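Local atomic coordinates of Gp15 protein (Listeria phage PSA, PDB entry 6R5W), a protein that probably recognises the Listeria cell surface as the homotrimeric receptor binding protein of phage PSA, of which this chain is the C-terminal part. Residues Gly38-Ala41 with Lys42-Lys45; Val152-Val155 with Asp156-Thr159. All coordinates share one frame; numbering follows the deposited sequence.

Contact 1 (Gly38-Ala41 with Lys42-Lys45); sequences GAQA and KADK
Q40 and D44, one helical turn apart, meet through their side chains on top of the backbone bond that already joins them. In this side-chain pair NE2 of Q40 gives a hydrogen bond of 2.8 Å to OD1 of D44. The fit is imperfect: the donor comes in from above the carboxylate plane, the N-H is bent to 141°, and the two flat groups are turned 31° against each other. Q40 gets there by a kink at chi2 (64°), which folds its amide forward along the helix axis. The D44 carboxylate also lies over the carbonyl of Q40: O of Q40 lies nearest the carboxylate carbon, CG of D44, at 3.0 Å, and is about equally far from the two carboxylate oxygens.

The backbone bonds are regular i to i+4. K42 N binds G38 O at 3.1 Å, D44 N binds Q40 O at 2.8 Å, and A43 and K45 repeat the pattern with A39 and A41.

K42 is the third element. Its aliphatic part runs back over the preceding turn, with CG 3.3 Å from G38 O, before the chain bends at chi4. NZ then takes a salt bridge with E34 and a water, which NZ holds at 2.9 Å and which also reaches G38 O weakly. NZ of K45 instead forms a salt bridge with D49.

A39 and A43 form the buried side: A39 packs on E34 of a second subunit and A43 on A46 of that subunit, while Q40 meets K42 of the same subunit and K42 meets Q40 of the third. The i to i+4 bonding, with alanines packed on a neighbouring subunit, is consistent with helix 36-57 forming a three-helix coiled coil, probably the stalk of the trimer.

Contact 2 (Val152-Val155 with Asp156-Thr159); sequences VGSV and DVNT
S154 to V157 form a type I beta turn, closed by a weak backbone hydrogen bond from V157 N to S154 O at 3.3 Å, though nearly straight at 164°. V155 and D156 occupy the two corners. The carbonyls of V155 and V157 both accept from one water, each at 2.8 Å, so that a single solvent molecule bridges the two.

S154 adds a second closure from its side chain. Its OG accepts from D156 N at 3.1 Å, which makes an ST turn over S154 to D156, overlapping the beta turn. The hydroxyl is put there by a chi1 of 164°, which swings OG away from the serine's own N and alongside its carbonyl carbon. CG2 of V157 packs against OG of S154 at 3.6 Å, roughly at right angles to the direction of the D156 N bond.

Both turns belong to the surface connection that carries the chain from strand 146-152 of one antiparallel sheet to strand 159-167 of the other, at the distal end of the beta domain. Q128, from a neighbouring loop, ties it down through S154 O and the hydroxyl of T159.

The carboxylate of D156 is tied on both oxygens: OD1 by a salt bridge to K98, OD2 by a water at 2.8 Å that also approaches S154 OG, weakly. A pentaethylene glycol, probably from the crystallisation liquor, lies near OD2 of D156. V155 lends this group an apolar flank, its CG2 lying 3.8 Å from OD1 of D156. Farther in, where strand 146-152 ends and strand 159-167 begins, CG1 of V152 approaches OG1 of T159 at 4.0 Å, the two side chains crossing at about a right angle, and T159 also rests on A137 and I139 of strand 136-141.

Contact 1 comes first along the chain, on helix 36-57; contact 2 follows after most of the beta strands, in the loop joining strand 146-152 to strand 159-167. They share no helix, strand or sheet and lie on opposite sides of the chain's centre, with centres 61 Å apart and nearest atoms about 46 Å apart. Contact 1 sits in what is probably a coiled-coil stalk and contact 2 toward the far end of the beta domain, so together they mark out the long axis of the molecule. Both touch the same third subunit. In a receptor binding protein the stalk probably sets the beta domains out from the phage, toward the host surface.

Contact 1 (Gly38-Ala41 with Lys42-Lys45)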
loop_
_atom_site.group_PDB
_atom_site.type_symbol
_atom_site.label_atom_id
_atom_site.label_comp_id
_atom_site.label_asym_id
_atom_site.label_seq_id
_atom_site.Cartn_x
_atom_site.Cartn_y
_atom_site.Cartn_z
ATOM N N GLY A 38 -8.367 -9.053 -29.843
ATOM C CA GLY A 38 -8.790 -7.706 -29.494
ATOM C C GLY A 38 -9.309 -7.608 -28.063
ATOM O O GLY A 38 -9.074 -6.602 -27.377
ATOM N N ALA A 39 -10.078 -8.610 -27.626
ATOM C CA ALA A 39 -10.576 -8.620 -26.247
ATOM C C ALA A 39 -9.414 -8.758 -25.268
ATOM O O ALA A 39 -9.404 -8.107 -24.209
ATOM C CB ALA A 39 -11.586 -9.756 -26.054
ATOM N N GLN A 40 -8.419 -9.574 -25.615
ATOM C CA GLN A 40 -7.260 -9.730 -24.727
ATOM C C GLN A 40 -6.420 -8.464 -24.680
ATOM O O GLN A 40 -5.866 -8.129 -23.625
ATOM C CB GLN A 40 -6.398 -10.910 -25.136
ATOM C CG GLN A 40 -5.314 -11.271 -24.167
ATOM C CD GLN A 40 -5.871 -11.724 -22.833
ATOM O OE1 GLN A 40 -6.462 -12.792 -22.711
ATOM N NE2 GLN A 40 -5.693 -10.887 -21.813
ATOM N N ALA A 41 -6.292 -7.753 -25.796
ATOM C CA ALA A 41 -5.582 -6.479 -25.785
ATOM C C ALA A 41 -6.259 -5.465 -24.867
ATOM O O ALA A 41 -5.596 -4.658 -24.205
ATOM C CB ALA A 41 -5.474 -5.913 -27.211
ATOM N N LYS A 42 -7.581 -5.437 -24.872
ATOM C CA LYS A 42 -8.305 -4.496 -24.024
ATOM C C LYS A 42 -8.147 -4.851 -22.544
ATOM O O LYS A 42 -7.982 -3.948 -21.719
ATOM C CB LYS A 42 -9.776 -4.455 -24.430
ATOM C CG LYS A 42 -9.991 -3.843 -25.836
ATOM C CD LYS A 42 -11.473 -3.891 -26.250
ATOM C CE LYS A 42 -11.727 -3.195 -27.614
ATOM N NZ LYS A 42 -11.100 -4.034 -28.699
ATOM N N ALA A 43 -8.206 -6.138 -22.215
ATOM C CA ALA A 43 -8.000 -6.610 -20.852
ATOM C C ALA A 43 -6.552 -6.330 -20.407
ATOM O O ALA A 43 -6.305 -5.894 -19.262
ATOM C CB ALA A 43 -8.284 -8.106 -20.771
ATOM N N ASP A 44 -5.589 -6.561 -21.314
ATOM C CA ASP A 44 -4.193 -6.284 -21.009
ATOM C C ASP A 44 -3.995 -4.807 -20.710
ATOM O O ASP A 44 -3.242 -4.461 -19.793
ATOM C CB ASP A 44 -3.294 -6.767 -22.155
ATOM C CG ASP A 44 -3.198 -8.282 -22.230
ATOM O OD1 ASP A 44 -3.656 -9.022 -21.312
ATOM O OD2 ASP A 44 -2.646 -8.780 -23.267
ATOM N N LYS A 45 -4.668 -3.921 -21.458
ATOM C CA LYS A 45 -4.563 -2.491 -21.225
ATOM C C LYS A 45 -5.226 -2.090 -19.912
ATOM O O LYS A 45 -4.765 -1.155 -19.241
ATOM C CB LYS A 45 -5.172 -1.699 -22.367
ATOM C CG LYS A 45 -5.156 -0.210 -22.120
ATOM C CD LYS A 45 -5.318 0.643 -23.325
ATOM C CE LYS A 45 -5.042 2.112 -22.992
ATOM N NZ LYS A 45 -5.822 2.612 -21.828
HETATM O O HOH W 1 -8.190 -3.569 -28.709
#

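Contact 2 (Val152-Val155 with Asp156-Thr159)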
loop_
_atom_site.group_PDB
_atom_site.type_symbol
_atom_site.label_atom_id
_atom_site.label_comp_id
_atom_site.label_asym_id
_atom_site.label_seq_id
_atom_site.Cartn_x
_atom_site.Cartn_y
_atom_site.Cartn_z
ATOM N N VAL A 152 14.222 19.604 26.525
ATOM C CA VAL A 152 15.477 19.122 25.936
ATOM C C VAL A 152 16.463 18.870 27.079
ATOM O O VAL A 152 16.494 19.574 28.106
ATOM C CB VAL A 152 16.096 20.066 24.891
ATOM C CG1 VAL A 152 15.289 20.197 23.651
ATOM C CG2 VAL A 152 16.374 21.513 25.504
ATOM N N GLY A 153 17.331 17.883 26.870
ATOM C CA GLY A 153 18.392 17.642 27.832
ATOM C C GLY A 153 19.337 18.831 27.901
ATOM O O GLY A 153 19.846 19.182 28.979
ATOM N N SER A 154 19.607 19.422 26.752
ATOM C CA SER A 154 20.468 20.598 26.652
ATOM C C SER A 154 20.057 21.496 25.509
ATOM O O SER A 154 19.964 21.048 24.343
ATOM C CB SER A 154 21.961 20.175 26.470
ATOM O OG SER A 154 22.688 21.320 26.010
ATOM N N VAL A 155 19.865 22.798 25.810
ATOM C CA VAL A 155 19.482 23.726 24.753
ATOM C C VAL A 155 20.585 23.970 23.728
ATOM O O VAL A 155 20.306 24.532 22.665
ATOM C CB VAL A 155 19.023 25.087 25.306
ATOM C CG1 VAL A 155 17.858 24.878 26.293
ATOM C CG2 VAL A 155 20.189 25.803 25.966
ATOM N N ASP A 156 21.811 23.575 24.046
ATOM C CA ASP A 156 22.947 23.823 23.164
ATOM C C ASP A 156 23.299 22.637 22.263
ATOM O O ASP A 156 24.281 22.714 21.529
ATOM C CB ASP A 156 24.184 24.156 23.989
ATOM C CG ASP A 156 23.992 25.406 24.802
ATOM O OD1 ASP A 156 23.499 26.380 24.224
ATOM O OD2 ASP A 156 24.279 25.375 26.013
ATOM N N VAL A 157 22.509 21.585 22.266
ATOM C CA VAL A 157 22.757 20.359 21.466
ATOM C C VAL A 157 21.661 20.270 20.420
ATOM O O VAL A 157 20.511 20.649 20.682
ATOM C CB VAL A 157 22.790 19.121 22.361
ATOM C CG1 VAL A 157 22.907 17.821 21.568
ATOM C CG2 VAL A 157 23.983 19.245 23.340
ATOM N N ASN A 158 22.020 19.840 19.212
ATOM C CA ASN A 158 21.037 19.808 18.162
ATOM C C ASN A 158 19.985 18.740 18.501
ATOM O O ASN A 158 20.247 17.793 19.257
ATOM C CB ASN A 158 21.668 19.449 16.788
ATOM C CG ASN A 158 22.678 20.489 16.285
ATOM O OD1 ASN A 158 22.762 21.593 16.796
ATOM N ND2 ASN A 158 23.426 20.123 15.231
ATOM N N THR A 159 18.802 18.893 17.923
ATOM C CA THR A 159 17.665 18.015 18.202
ATOM C C THR A 159 17.148 17.366 16.911
ATOM O O THR A 159 16.877 18.047 15.903
ATOM C CB THR A 159 16.554 18.814 18.905
ATOM O OG1 THR A 159 17.056 19.231 20.191
ATOM C CG2 THR A 159 15.370 17.944 19.174
HETATM O O HOH W 2 23.029 23.972 28.093
HETATM O O HOH W 3 19.393 23.180 20.409
#